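Sensor histidine kinase (Pseudomonas syringae pv. tomato, PDB 3CIT) is probably a two-component sensor kinase that autophosphorylates and passes phosphate through a phosphorelay, the chain here being its GAF domain, a likely signal-sensing module. Local coordinates at residues S9-R13 and D127-S133; L16-T20 and S133-L137; D19-L24 and C35-R39; A83-L89 and V99-R105. All blocks are in the same frame, centred on the assembly; numbering follows the deposited sequence. Where two conformers were deposited one is given.

Contact 1 (S9-R13 and D127-S133); sequences SRAAR and DGEDIES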
loop_
_atom_site.group_PDB
_atom_site.type_symbol
_atom_site.label_atom_id
_atom_site.label_comp_id
_atom_site.label_asym_id
_atom_site.label_seq_id
_atom_site.Cartn_x
_atom_site.Cartn_y
_atom_site.Cartn_z
ATOM N N SER A 9 10.258 -13.027 -13.735
ATOM C CA SER A 9 9.920 -12.862 -12.325
ATOM C C SER A 9 8.454 -12.536 -12.140
ATOM O O SER A 9 7.828 -13.022 -11.186
ATOM C CB SER A 9 10.778 -11.783 -11.674
ATOM O OG SER A 9 12.128 -12.195 -11.658
ATOM N N ARG A 10 7.906 -11.713 -13.041
ATOM C CA ARG A 10 6.509 -11.364 -12.954
ATOM C C ARG A 10 5.632 -12.596 -13.232
ATOM O O ARG A 10 4.626 -12.789 -12.566
ATOM C CB ARG A 10 6.184 -10.163 -13.839
ATOM C CG ARG A 10 6.661 -8.861 -13.172
ATOM C CD ARG A 10 6.694 -7.619 -14.103
ATOM N NE ARG A 10 6.610 -6.412 -13.269
ATOM C CZ ARG A 10 6.817 -5.164 -13.692
ATOM N NH1 ARG A 10 6.654 -4.167 -12.834
ATOM N NH2 ARG A 10 7.090 -4.905 -14.951
ATOM N N ALA A 11 6.021 -13.439 -14.176
ATOM C CA ALA A 11 5.311 -14.714 -14.384
ATOM C C ALA A 11 5.296 -15.570 -13.111
ATOM O O ALA A 11 4.245 -16.122 -12.744
ATOM C CB ALA A 11 5.915 -15.502 -15.601
ATOM N N ALA A 12 6.428 -15.649 -12.403
ATOM C CA ALA A 12 6.538 -16.423 -11.139
ATOM C C ALA A 12 5.637 -15.884 -10.018
ATOM O O ALA A 12 5.005 -16.661 -9.263
ATOM C CB ALA A 12 7.996 -16.464 -10.659
ATOM N N ARG A 13 5.556 -14.554 -9.923
ATOM C CA ARG A 13 4.650 -13.874 -8.965
ATOM C C ARG A 13 3.197 -14.164 -9.290
ATOM O O ARG A 13 2.410 -14.506 -8.400
ATOM C CB ARG A 13 4.888 -12.368 -8.979
ATOM C CG ARG A 13 6.238 -11.978 -8.436
ATOM C CD ARG A 13 6.648 -10.547 -8.774
ATOM N NE ARG A 13 8.047 -10.400 -8.394
ATOM C CZ ARG A 13 9.002 -9.772 -9.058
ATOM N NH1 ARG A 13 8.753 -9.020 -10.108
ATOM N NH2 ARG A 13 10.229 -9.815 -8.574
ATOM N N ASP A 127 12.911 -8.351 -3.287
ATOM C CA ASP A 127 12.511 -7.356 -4.257
ATOM C C ASP A 127 11.111 -6.846 -3.920
ATOM O O ASP A 127 10.245 -7.614 -3.492
ATOM C CB ASP A 127 12.555 -7.981 -5.646
ATOM C CG ASP A 127 13.989 -8.308 -6.104
ATOM O OD1 ASP A 127 14.975 -7.955 -5.403
ATOM O OD2 ASP A 127 14.118 -8.913 -7.193
ATOM N N GLY A 128 10.879 -5.556 -4.104
ATOM C CA GLY A 128 9.616 -4.952 -3.734
ATOM C C GLY A 128 8.403 -5.663 -4.296
ATOM O O GLY A 128 7.391 -5.805 -3.601
ATOM N N GLU A 129 8.481 -6.135 -5.534
ATOM C CA GLU A 129 7.299 -6.761 -6.109
ATOM C C GLU A 129 7.083 -8.218 -5.630
ATOM O O GLU A 129 5.969 -8.749 -5.720
ATOM C CB GLU A 129 7.319 -6.660 -7.619
ATOM C CG GLU A 129 5.994 -6.330 -8.142
ATOM C CD GLU A 129 6.018 -6.068 -9.596
ATOM O OE1 GLU A 129 6.634 -6.862 -10.348
ATOM O OE2 GLU A 129 5.414 -5.045 -9.959
ATOM N N ASP A 130 8.140 -8.859 -5.142
ATOM C CA ASP A 130 7.982 -10.079 -4.351
ATOM C C ASP A 130 7.237 -9.776 -3.058
ATOM O O ASP A 130 6.327 -10.497 -2.684
ATOM C CB ASP A 130 9.331 -10.753 -4.034
ATOM C CG ASP A 130 9.954 -11.448 -5.216
ATOM O OD1 ASP A 130 9.276 -11.636 -6.252
ATOM O OD2 ASP A 130 11.116 -11.861 -5.074
ATOM N N ILE A 131 7.642 -8.711 -2.369
ATOM C CA ILE A 131 6.981 -8.298 -1.145
ATOM C C ILE A 131 5.506 -7.966 -1.368
ATOM O O ILE A 131 4.647 -8.456 -0.633
ATOM C CB ILE A 131 7.706 -7.116 -0.480
ATOM C CG1 ILE A 131 9.086 -7.565 0.020
ATOM C CG2 ILE A 131 6.839 -6.575 0.726
ATOM C CD1 ILE A 131 9.948 -6.447 0.612
ATOM N N GLU A 132 5.215 -7.197 -2.424
ATOM C CA GLU A 132 3.844 -6.881 -2.781
ATOM C C GLU A 132 2.989 -8.121 -3.102
ATOM O O GLU A 132 1.831 -8.178 -2.734
ATOM C CB GLU A 132 3.808 -5.951 -3.994
ATOM C CG GLU A 132 4.242 -4.557 -3.760
ATOM C CD GLU A 132 3.998 -3.704 -5.037
ATOM O OE1 GLU A 132 4.726 -3.844 -5.995
ATOM O OE2 GLU A 132 3.066 -2.914 -5.047
ATOM N N SER A 133 3.571 -9.098 -3.784
ATOM C CA SER A 133 2.896 -10.354 -4.088
ATOM C C SER A 133 2.607 -11.135 -2.805
ATOM O O SER A 133 1.491 -11.643 -2.626
ATOM C CB SER A 133 3.738 -11.166 -5.093
ATOM O OG SER A 133 3.879 -10.433 -6.285
HETATM O O HOH W 1 12.403 -11.581 -7.490
HETATM O O HOH W 2 12.548 -8.248 -9.831
#
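Arg13 reaches across from helix 3-26 and holds Asp130 side-on: NE lies 2.8 Å from Asp130 OD1 and NH2 lies 3.1 Å from the same oxygen. Both nitrogens come from one face of the carboxylate, whose plane stands 64° from the guanidinium. Asp130 OD1 nevertheless sits almost exactly in the guanidinium plane. In the conformer described, Glu129 pairs differently with Arg10, taking one nitrogen on each oxygen: Arg10 NE is 3.0 Å from Glu129 OE1, on its syn lone pair, and Arg10 NH1 is 3.3 Å from Glu129 OE2. A weak bond from Arg13 NH1 to Glu129 OE1, bent to 124°, joins the two pairs into one network.

Glu129 CB and Ser9 CB lie over opposite faces of the Arg13 guanidinium, both offset toward its rim. One water bridges Arg13 NH2 and Asp127 OD2; another, weakly held by Arg13 NH2, donates to both Asp127 OD2 and Asp130 OD2. Asp127 OD1 is hydrogen-bonded to Gln6 NE2 of the second subunit. Nearer the backbone, Ser133 OG touches Arg13 CB at 3.5 Å while donating to Glu129 O, one turn back.

Arg10 also donates to Ala125 O and Pro126 O of the second subunit, and Glu129 OE2 forms a salt bridge with Arg15 of the third subunit. Across nearly parallel helices (12°), this alternation of arginines and acids, Asp127 and that Arg15 included, probably offsets much of the buried charge.

Contact 2 (L16-T20 and S133-L137); sequences LLVDT and SLQLL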
loop_
_atom_site.group_PDB
_atom_site.type_symbol
_atom_site.label_atom_id
_atom_site.label_comp_id
_atom_site.label_asym_id
_atom_site.label_seq_id
_atom_site.Cartn_x
_atom_site.Cartn_y
_atom_site.Cartn_z
ATOM N N LEU A 16 2.352 -17.811 -8.407
ATOM C CA LEU A 16 2.204 -17.925 -6.947
ATOM C C LEU A 16 0.793 -17.499 -6.534
ATOM O O LEU A 16 0.091 -18.212 -5.794
ATOM C CB LEU A 16 3.243 -17.058 -6.206
ATOM C CG LEU A 16 3.143 -16.943 -4.662
ATOM C CD1 LEU A 16 3.638 -18.243 -3.970
ATOM C CD2 LEU A 16 3.869 -15.717 -4.121
ATOM N N LEU A 17 0.386 -16.349 -7.025
ATOM C CA LEU A 17 -0.896 -15.757 -6.671
ATOM C C LEU A 17 -2.104 -16.535 -7.238
ATOM O O LEU A 17 -3.005 -16.886 -6.487
ATOM C CB LEU A 17 -0.946 -14.292 -7.143
ATOM C CG LEU A 17 -0.014 -13.333 -6.397
ATOM C CD1 LEU A 17 0.101 -12.016 -7.107
ATOM C CD2 LEU A 17 -0.538 -13.186 -4.986
ATOM N N VAL A 18 -2.123 -16.773 -8.545
ATOM C CA VAL A 18 -3.222 -17.493 -9.176
ATOM C C VAL A 18 -3.301 -18.917 -8.652
ATOM O O VAL A 18 -4.366 -19.357 -8.204
ATOM C CB VAL A 18 -3.165 -17.398 -10.717
ATOM C CG1 VAL A 18 -4.202 -18.358 -11.397
ATOM C CG2 VAL A 18 -3.384 -15.919 -11.160
ATOM N N ASP A 19 -2.182 -19.628 -8.639
ATOM C CA ASP A 19 -2.197 -21.015 -8.222
ATOM C C ASP A 19 -2.581 -21.172 -6.747
ATOM O O ASP A 19 -3.412 -22.025 -6.405
ATOM C CB ASP A 19 -0.846 -21.673 -8.491
ATOM C CG ASP A 19 -0.579 -21.866 -9.973
ATOM O OD1 ASP A 19 -1.482 -21.569 -10.786
ATOM O OD2 ASP A 19 0.522 -22.338 -10.332
ATOM N N THR A 20 -1.995 -20.359 -5.875
ATOM C CA THR A 20 -2.307 -20.467 -4.442
ATOM C C THR A 20 -3.720 -19.933 -4.130
ATOM O O THR A 20 -4.469 -20.503 -3.325
ATOM C CB THR A 20 -1.256 -19.770 -3.578
ATOM O OG1 THR A 20 0.059 -20.150 -4.008
ATOM C CG2 THR A 20 -1.435 -20.153 -2.067
ATOM N N SER A 133 3.571 -9.098 -3.784
ATOM C CA SER A 133 2.896 -10.354 -4.088
ATOM C C SER A 133 2.607 -11.135 -2.805
ATOM O O SER A 133 1.491 -11.643 -2.626
ATOM C CB SER A 133 3.738 -11.166 -5.093
ATOM O OG SER A 133 3.879 -10.433 -6.285
ATOM N N LEU A 134 3.593 -11.237 -1.905
ATOM C CA LEU A 134 3.377 -11.904 -0.616
ATOM C C LEU A 134 2.322 -11.188 0.221
ATOM O O LEU A 134 1.523 -11.848 0.872
ATOM C CB LEU A 134 4.680 -12.033 0.188
ATOM C CG LEU A 134 5.738 -12.928 -0.462
ATOM C CD1 LEU A 134 7.011 -12.983 0.347
ATOM C CD2 LEU A 134 5.195 -14.348 -0.665
ATOM N N GLN A 135 2.311 -9.861 0.204
ATOM C CA GLN A 135 1.263 -9.108 0.885
ATOM C C GLN A 135 -0.124 -9.437 0.327
ATOM O O GLN A 135 -1.082 -9.641 1.074
ATOM C CB GLN A 135 1.527 -7.594 0.829
ATOM C CG GLN A 135 0.409 -6.801 1.556
ATOM C CD GLN A 135 0.266 -7.168 3.082
ATOM O OE1 GLN A 135 -0.626 -7.981 3.518
ATOM N NE2 GLN A 135 1.158 -6.579 3.884
ATOM N N LEU A 136 -0.258 -9.502 -0.993
ATOM C CA LEU A 136 -1.540 -9.936 -1.563
ATOM C C LEU A 136 -1.886 -11.384 -1.181
ATOM O O LEU A 136 -3.041 -11.713 -0.902
ATOM C CB LEU A 136 -1.559 -9.768 -3.084
ATOM C CG LEU A 136 -2.887 -10.142 -3.761
ATOM C CD1 LEU A 136 -4.053 -9.273 -3.215
ATOM C CD2 LEU A 136 -2.767 -9.996 -5.283
ATOM N N LEU A 137 -0.916 -12.286 -1.216
ATOM C CA LEU A 137 -1.182 -13.675 -0.767
ATOM C C LEU A 137 -1.739 -13.707 0.688
ATOM O O LEU A 137 -2.691 -14.466 1.000
ATOM C CB LEU A 137 0.089 -14.492 -0.841
ATOM C CG LEU A 137 -0.053 -15.989 -0.740
ATOM C CD1 LEU A 137 -1.031 -16.454 -1.829
ATOM C CD2 LEU A 137 1.356 -16.581 -0.952
#
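Leu16, Leu17 and Thr20 pack against Leu134, Leu136 and Leu137 where the first and last helices of the GAF domain run side by side as a parallel pair. The short axes lie 10.2 Å apart at a crossing angle of -18°.

Methyl-to-methyl packing carries most of the contact. Leu16 directs CD2 at Leu134 CD2, 3.9 Å away, while its CD1 lies against Leu137 CD2; in both pairs the side chains cross at about a right angle. Leu17 has CG beside its backbone N (chi1 -69°), which carries the branch to the other helix although its CB does not aim there. Both its methyls then meet Leu136 CD2, the closer being Leu17 CD2 at 3.9 Å. Leu137 spreads its two methyls, CD2 toward Leu16 and CD1 to Thr20 CG2 at 3.7 Å.

A methyl-to-carbonyl contact comes next: Leu17 CD2 rests 3.5 Å from Ser133 O, a carbonyl already bonded to Leu137 N in the helix. Around this core, Leu134 reaches strand 98-105 and Leu137 reaches Val36 of helix 29-43, while Leu14 of the third subunit packs on Leu17.

The polar bonds run within each helix or to a third: Thr20 OG1 accepts from Arg39 NH1 of helix 29-43 and donates to Leu16 O at 2.6 Å, in the carbonyl plane, and Leu16 O also accepts from Thr20 N.

Contact 3 (D19-L24 and C35-R39); sequences DTGQEL and CVLQR. With SO4 (sulfate ion), chain C.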
loop_
_atom_site.group_PDB
_atom_site.type_symbol
_atom_site.label_atom_id
_atom_site.label_comp_id
_atom_site.label_asym_id
_atom_site.label_seq_id
_atom_site.Cartn_x
_atom_site.Cartn_y
_atom_site.Cartn_z
ATOM N N ASP A 19 -2.182 -19.628 -8.639
ATOM C CA ASP A 19 -2.197 -21.015 -8.222
ATOM C C ASP A 19 -2.581 -21.172 -6.747
ATOM O O ASP A 19 -3.412 -22.025 -6.405
ATOM C CB ASP A 19 -0.846 -21.673 -8.491
ATOM C CG ASP A 19 -0.579 -21.866 -9.973
ATOM O OD1 ASP A 19 -1.482 -21.569 -10.786
ATOM O OD2 ASP A 19 0.522 -22.338 -10.332
ATOM N N THR A 20 -1.995 -20.359 -5.875
ATOM C CA THR A 20 -2.307 -20.467 -4.442
ATOM C C THR A 20 -3.720 -19.933 -4.130
ATOM O O THR A 20 -4.469 -20.503 -3.325
ATOM C CB THR A 20 -1.256 -19.770 -3.578
ATOM O OG1 THR A 20 0.059 -20.150 -4.008
ATOM C CG2 THR A 20 -1.435 -20.153 -2.067
ATOM N N GLY A 21 -4.104 -18.863 -4.793
ATOM C CA GLY A 21 -5.429 -18.323 -4.611
ATOM C C GLY A 21 -6.507 -19.309 -5.022
ATOM O O GLY A 21 -7.556 -19.360 -4.375
ATOM N N GLN A 22 -6.251 -20.088 -6.072
ATOM C CA GLN A 22 -7.193 -21.112 -6.553
ATOM C C GLN A 22 -7.298 -22.217 -5.512
ATOM O O GLN A 22 -8.393 -22.723 -5.218
ATOM C CB GLN A 22 -6.756 -21.718 -7.930
ATOM C CG GLN A 22 -7.265 -20.951 -9.198
ATOM C CD GLN A 22 -6.490 -21.255 -10.524
ATOM O OE1 GLN A 22 -5.599 -22.126 -10.576
ATOM N NE2 GLN A 22 -6.843 -20.522 -11.603
ATOM N N GLU A 23 -6.159 -22.600 -4.960
ATOM C CA GLU A 23 -6.108 -23.706 -4.018
ATOM C C GLU A 23 -6.702 -23.407 -2.667
ATOM O O GLU A 23 -7.265 -24.302 -2.050
ATOM C CB GLU A 23 -4.679 -24.149 -3.846
ATOM C CG GLU A 23 -4.199 -24.761 -5.107
ATOM C CD GLU A 23 -2.818 -25.280 -4.981
ATOM O OE1 GLU A 23 -1.924 -24.695 -5.642
ATOM O OE2 GLU A 23 -2.655 -26.275 -4.233
ATOM N N LEU A 24 -6.567 -22.164 -2.200
ATOM C CA LEU A 24 -7.178 -21.761 -0.936
ATOM C C LEU A 24 -8.666 -22.059 -0.896
ATOM O O LEU A 24 -9.182 -22.389 0.159
ATOM C CB LEU A 24 -6.970 -20.274 -0.660
ATOM C CG LEU A 24 -5.538 -19.901 -0.326
ATOM C CD1 LEU A 24 -5.446 -18.396 -0.033
ATOM C CD2 LEU A 24 -5.060 -20.747 0.852
ATOM N N CYS A 35 -0.194 -24.058 3.711
ATOM C CA CYS A 35 0.104 -23.891 2.286
ATOM C C CYS A 35 0.686 -22.508 2.019
ATOM O O CYS A 35 1.720 -22.374 1.367
ATOM C CB CYS A 35 -1.169 -24.098 1.466
ATOM S SG CYS A 35 -1.040 -23.765 -0.311
ATOM N N VAL A 36 0.010 -21.485 2.522
ATOM C CA VAL A 36 0.455 -20.124 2.298
ATOM C C VAL A 36 1.785 -19.892 2.981
ATOM O O VAL A 36 2.689 -19.306 2.391
ATOM C CB VAL A 36 -0.606 -19.082 2.730
ATOM C CG1 VAL A 36 -0.047 -17.680 2.736
ATOM C CG2 VAL A 36 -1.825 -19.169 1.828
ATOM N N LEU A 37 1.945 -20.346 4.221
ATOM C CA LEU A 37 3.221 -20.104 4.886
ATOM C C LEU A 37 4.390 -20.784 4.153
ATOM O O LEU A 37 5.417 -20.137 3.868
ATOM C CB LEU A 37 3.141 -20.552 6.347
ATOM C CG LEU A 37 4.351 -20.302 7.195
ATOM C CD1 LEU A 37 4.696 -18.832 7.292
ATOM C CD2 LEU A 37 4.043 -20.936 8.569
ATOM N N GLN A 38 4.230 -22.054 3.806
ATOM C CA GLN A 38 5.272 -22.794 3.119
ATOM C C GLN A 38 5.631 -22.158 1.785
ATOM O O GLN A 38 6.826 -21.976 1.450
ATOM C CB GLN A 38 4.847 -24.255 2.900
ATOM C CG GLN A 38 4.807 -25.029 4.214
ATOM C CD GLN A 38 4.413 -26.488 4.047
ATOM O OE1 GLN A 38 3.879 -26.896 3.004
ATOM N NE2 GLN A 38 4.636 -27.267 5.087
ATOM N N ARG A 39 4.611 -21.817 1.007
ATOM C CA ARG A 39 4.863 -21.206 -0.310
ATOM C C ARG A 39 5.500 -19.823 -0.219
ATOM O O ARG A 39 6.363 -19.486 -1.037
ATOM C CB ARG A 39 3.570 -21.141 -1.114
ATOM C CG ARG A 39 3.159 -22.522 -1.553
ATOM C CD ARG A 39 2.101 -22.502 -2.576
ATOM N NE ARG A 39 1.691 -23.842 -2.931
ATOM C CZ ARG A 39 0.810 -24.105 -3.878
ATOM N NH1 ARG A 39 0.264 -23.113 -4.578
ATOM N NH2 ARG A 39 0.509 -25.359 -4.149
HETATM S S SO4 C . 3.520 -27.352 -2.776
HETATM O O1 SO4 C . 2.140 -27.756 -3.027
HETATM O O2 SO4 C . 3.624 -25.906 -2.628
HETATM O O3 SO4 C . 3.988 -27.985 -1.546
HETATM O O4 SO4 C . 4.353 -27.784 -3.897
#
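Arg39 stretches its guanidinium past Thr20, the two side chains sliding by each other in opposite directions. Arg39 NH1 donates to Thr20 OG1 over 3.0 Å, with the oxygen near the guanidinium plane; Thr20 OG1 gives its own hydrogen to Leu16 O and so receives this N-H. The aliphatic part follows, Arg39 CD lying 3.4 Å from Thr20 OG1. Beyond the threonine, NH1 and NH2 close end-on upon one oxygen, Glu23 OE1, each at 2.9 Å from it. They approach from the same face of a carboxylate turned 65° from the guanidinium, and both bonds are bent.

The remaining edge of Arg39 meets a sulfate, probably from the crystallisation liquor: NE lies 2.8 Å from sulfate O2, and NH2 is 3.1 Å from sulfate O1. Arg39 NH2 therefore serves both anions. Cys35 SG lies over one guanidinium face, 3.8 Å above its plane and offset toward its rim, and touches Thr20 CG2. In this crystal, Thr20, Glu23 and the sulfate along its edge probably fix the group's rotation.

Below the polar layer, Val36 CG2 packs against Leu24 CD2 at 3.7 Å and also meets Thr20 CG2. Val36 continues inward to Leu137 and Leu141 of helix 128-156 and to Leu115 of the sheet. Axes inclined at 163°, with only a short connection between residues 26 and 29, identify an antiparallel helical hairpin, polar along one margin and apolar toward the GAF domain interior.

Contact 4 (A83-L89 and V99-R105); sequences AIGPQWL and VLLLPLR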
loop_
_atom_site.group_PDB
_atom_site.type_symbol
_atom_site.label_atom_id
_atom_site.label_comp_id
_atom_site.label_asym_id
_atom_site.label_seq_id
_atom_site.Cartn_x
_atom_site.Cartn_y
_atom_site.Cartn_z
ATOM N N ALA A 83 -1.708 -2.318 11.898
ATOM C CA ALA A 83 -0.752 -2.383 10.813
ATOM C C ALA A 83 -1.396 -2.338 9.430
ATOM O O ALA A 83 -2.360 -3.056 9.141
ATOM C CB ALA A 83 0.108 -3.625 10.921
ATOM N N ILE A 84 -0.842 -1.469 8.586
ATOM C CA ILE A 84 -1.232 -1.371 7.190
ATOM C C ILE A 84 0.048 -1.707 6.395
ATOM O O ILE A 84 1.054 -1.000 6.446
ATOM C CB ILE A 84 -1.729 0.058 6.863
ATOM C CG1 ILE A 84 -2.951 0.408 7.771
ATOM C CG2 ILE A 84 -2.040 0.206 5.391
ATOM C CD1 ILE A 84 -3.690 1.663 7.433
ATOM N N GLY A 85 0.031 -2.752 5.630
ATOM C CA GLY A 85 1.174 -3.002 4.793
ATOM C C GLY A 85 2.335 -3.607 5.560
ATOM O O GLY A 85 2.307 -3.770 6.790
ATOM N N PRO A 86 3.351 -3.966 4.818
ATOM C CA PRO A 86 4.417 -4.773 5.348
ATOM C C PRO A 86 5.402 -3.997 6.206
ATOM O O PRO A 86 5.323 -2.775 6.305
ATOM C CB PRO A 86 5.088 -5.316 4.112
ATOM C CG PRO A 86 4.700 -4.536 3.001
ATOM C CD PRO A 86 3.533 -3.667 3.383
ATOM N N GLN A 87 6.307 -4.742 6.811
ATOM C CA GLN A 87 7.422 -4.177 7.562
ATOM C C GLN A 87 8.605 -5.143 7.411
ATOM O O GLN A 87 8.465 -6.366 7.630
ATOM C CB GLN A 87 7.065 -4.008 9.040
ATOM C CG GLN A 87 8.184 -3.288 9.869
ATOM C CD GLN A 87 7.821 -2.960 11.301
ATOM O OE1 GLN A 87 8.437 -2.077 11.942
ATOM N NE2 GLN A 87 6.843 -3.648 11.815
ATOM N N TRP A 88 9.758 -4.597 7.072
ATOM C CA TRP A 88 11.016 -5.356 7.051
ATOM C C TRP A 88 11.819 -5.009 8.273
ATOM O O TRP A 88 12.051 -3.829 8.533
ATOM C CB TRP A 88 11.817 -4.976 5.825
ATOM C CG TRP A 88 13.118 -5.697 5.683
ATOM C CD1 TRP A 88 14.380 -5.165 5.842
ATOM C CD2 TRP A 88 13.303 -7.084 5.363
ATOM N NE1 TRP A 88 15.334 -6.155 5.652
ATOM C CE2 TRP A 88 14.709 -7.331 5.346
ATOM C CE3 TRP A 88 12.437 -8.134 5.082
ATOM C CZ2 TRP A 88 15.238 -8.581 5.052
ATOM C CZ3 TRP A 88 12.987 -9.401 4.825
ATOM C CH2 TRP A 88 14.367 -9.589 4.791
ATOM N N LEU A 89 12.277 -6.011 9.005
ATOM C CA LEU A 89 13.020 -5.791 10.221
ATOM C C LEU A 89 14.403 -6.433 10.158
ATOM O O LEU A 89 14.530 -7.564 9.705
ATOM C CB LEU A 89 12.316 -6.446 11.410
ATOM C CG LEU A 89 10.887 -6.035 11.740
ATOM C CD1 LEU A 89 10.343 -6.967 12.870
ATOM C CD2 LEU A 89 10.948 -4.613 12.209
ATOM N N VAL A 99 13.381 -10.295 9.310
ATOM C CA VAL A 99 11.974 -10.636 9.447
ATOM C C VAL A 99 11.127 -9.738 8.545
ATOM O O VAL A 99 11.349 -8.534 8.474
ATOM C CB VAL A 99 11.521 -10.480 10.903
ATOM C CG1 VAL A 99 9.978 -10.742 11.055
ATOM C CG2 VAL A 99 12.342 -11.419 11.793
ATOM N N LEU A 100 10.156 -10.350 7.886
ATOM C CA LEU A 100 9.156 -9.653 7.063
ATOM C C LEU A 100 7.773 -9.925 7.661
ATOM O O LEU A 100 7.380 -11.094 7.857
ATOM C CB LEU A 100 9.253 -10.141 5.618
ATOM C CG LEU A 100 8.265 -9.586 4.598
ATOM C CD1 LEU A 100 8.380 -8.038 4.408
ATOM C CD2 LEU A 100 8.291 -10.352 3.223
ATOM N N LEU A 101 7.046 -8.853 7.964
ATOM C CA LEU A 101 5.685 -8.935 8.491
ATOM C C LEU A 101 4.703 -8.568 7.389
ATOM O O LEU A 101 4.898 -7.544 6.721
ATOM C CB LEU A 101 5.545 -7.956 9.661
ATOM C CG LEU A 101 6.526 -8.137 10.833
ATOM C CD1 LEU A 101 6.171 -7.128 11.920
ATOM C CD2 LEU A 101 6.455 -9.527 11.357
ATOM N N LEU A 102 3.667 -9.391 7.208
ATOM C CA LEU A 102 2.590 -9.163 6.243
ATOM C C LEU A 102 1.247 -9.297 6.991
ATOM O O LEU A 102 0.818 -10.395 7.319
ATOM C CB LEU A 102 2.661 -10.164 5.086
ATOM C CG LEU A 102 4.068 -10.310 4.468
ATOM C CD1 LEU A 102 4.295 -11.602 3.733
ATOM C CD2 LEU A 102 4.338 -9.055 3.581
ATOM N N PRO A 103 0.582 -8.179 7.251
ATOM C CA PRO A 103 -0.660 -8.214 7.967
ATOM C C PRO A 103 -1.767 -8.946 7.236
ATOM O O PRO A 103 -1.834 -8.933 5.992
ATOM C CB PRO A 103 -1.049 -6.731 8.100
ATOM C CG PRO A 103 0.155 -5.976 7.854
ATOM C CD PRO A 103 0.989 -6.793 6.932
ATOM N N LEU A 104 -2.631 -9.562 8.023
ATOM C CA LEU A 104 -3.882 -10.128 7.550
ATOM C C LEU A 104 -5.030 -9.194 7.909
ATOM O O LEU A 104 -5.263 -8.893 9.064
ATOM C CB LEU A 104 -4.137 -11.506 8.178
ATOM C CG LEU A 104 -3.474 -12.728 7.540
ATOM C CD1 LEU A 104 -1.992 -12.717 7.712
ATOM C CD2 LEU A 104 -4.110 -14.027 8.116
ATOM N N ARG A 105 -5.748 -8.741 6.890
ATOM C CA ARG A 105 -6.889 -7.872 7.079
ATOM C C ARG A 105 -7.998 -8.325 6.155
ATOM O O ARG A 105 -7.772 -8.490 4.948
ATOM C CB ARG A 105 -6.493 -6.434 6.792
ATOM C CG ARG A 105 -7.603 -5.449 7.092
ATOM C CD ARG A 105 -7.154 -4.010 6.869
ATOM N NE ARG A 105 -6.055 -3.609 7.755
ATOM C CZ ARG A 105 -6.221 -2.996 8.933
ATOM N NH1 ARG A 105 -7.427 -2.703 9.373
ATOM N NH2 ARG A 105 -5.174 -2.651 9.674
HETATM O O HOH W 3 -3.632 -4.447 7.148
#
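The beta hairpin of strands 87-90 and 98-105 forms one margin of the antiparallel GAF sheet as counted within this chain. Gln87 pairs with Leu101 and Leu89 with Val99 as hydrogen-bonded pairs, with Trp88 and Leu100 as the non-hydrogen-bonded pair between them. Leu101 N to Gln87 O is nearly straight (2.9 Å, 171°), and the shortest backbone bond is Leu89 N to Val99 O at 2.7 Å.

On the face bearing Gln87, Leu89, Val99 and Leu101, paired side chains lie side by side: Leu101 CD1 reaches Gln87 NE2 at 3.5 Å, and Leu89 CB meets Val99 CB. Trp88 and Leu100 project from the other face. The Trp88 side chain swings out opposite its own amide nitrogen (chi1 -179°), which brings the benzo edge to Leu100 CB, 3.8 Å from Trp88 CE3. Val99 O approaches the ring obliquely, 3.6 Å from Trp88 CE3.

Before the strand, the chain runs alongside through Pro86 and Gly85. Gly85 adopts positive phi (78°), where a CB would be jammed against the preceding carbonyl. Pro86 CB packs on Leu102 CD2, and Pro103 CG lies against Ala83 CB. Several backbone groups of this segment bind the fourth subunit: Ile84 meets its Gln22 and Glu23, and Pro86 O accepts from its Arg39.

At the far end, Arg105 bends at chi3 and donates from NH2 to Ala83 O, 2.9 Å away and well above the carbonyl plane; a water joins the same oxygen to Arg105 NE.

Contacts 1 and 2 are successive levels of one interface between helices 3-26 and 128-156, their centres about 9 Å apart and Ser133 common to both. Contact 3 begins where contact 2 ends, sharing Asp19 and Thr20, with centres about 7 Å apart; Leu137 CG touches Val36 CG1 at 3.9 Å. Contact 4 belongs to the sheet and is reached through helix 128-156, Ile131 CG2 lying 3.7 Å from Pro86 CG and Leu134 CB 3.6 Å from Leu102 CD1. Within one chain contacts 3 and 4 are about 18 Å apart between centres, but contact 4 meets the contact 3 residues Gln22, Glu23 and Arg39 of the fourth subunit; the sulfate belongs to contact 3. All four touch the third subunit.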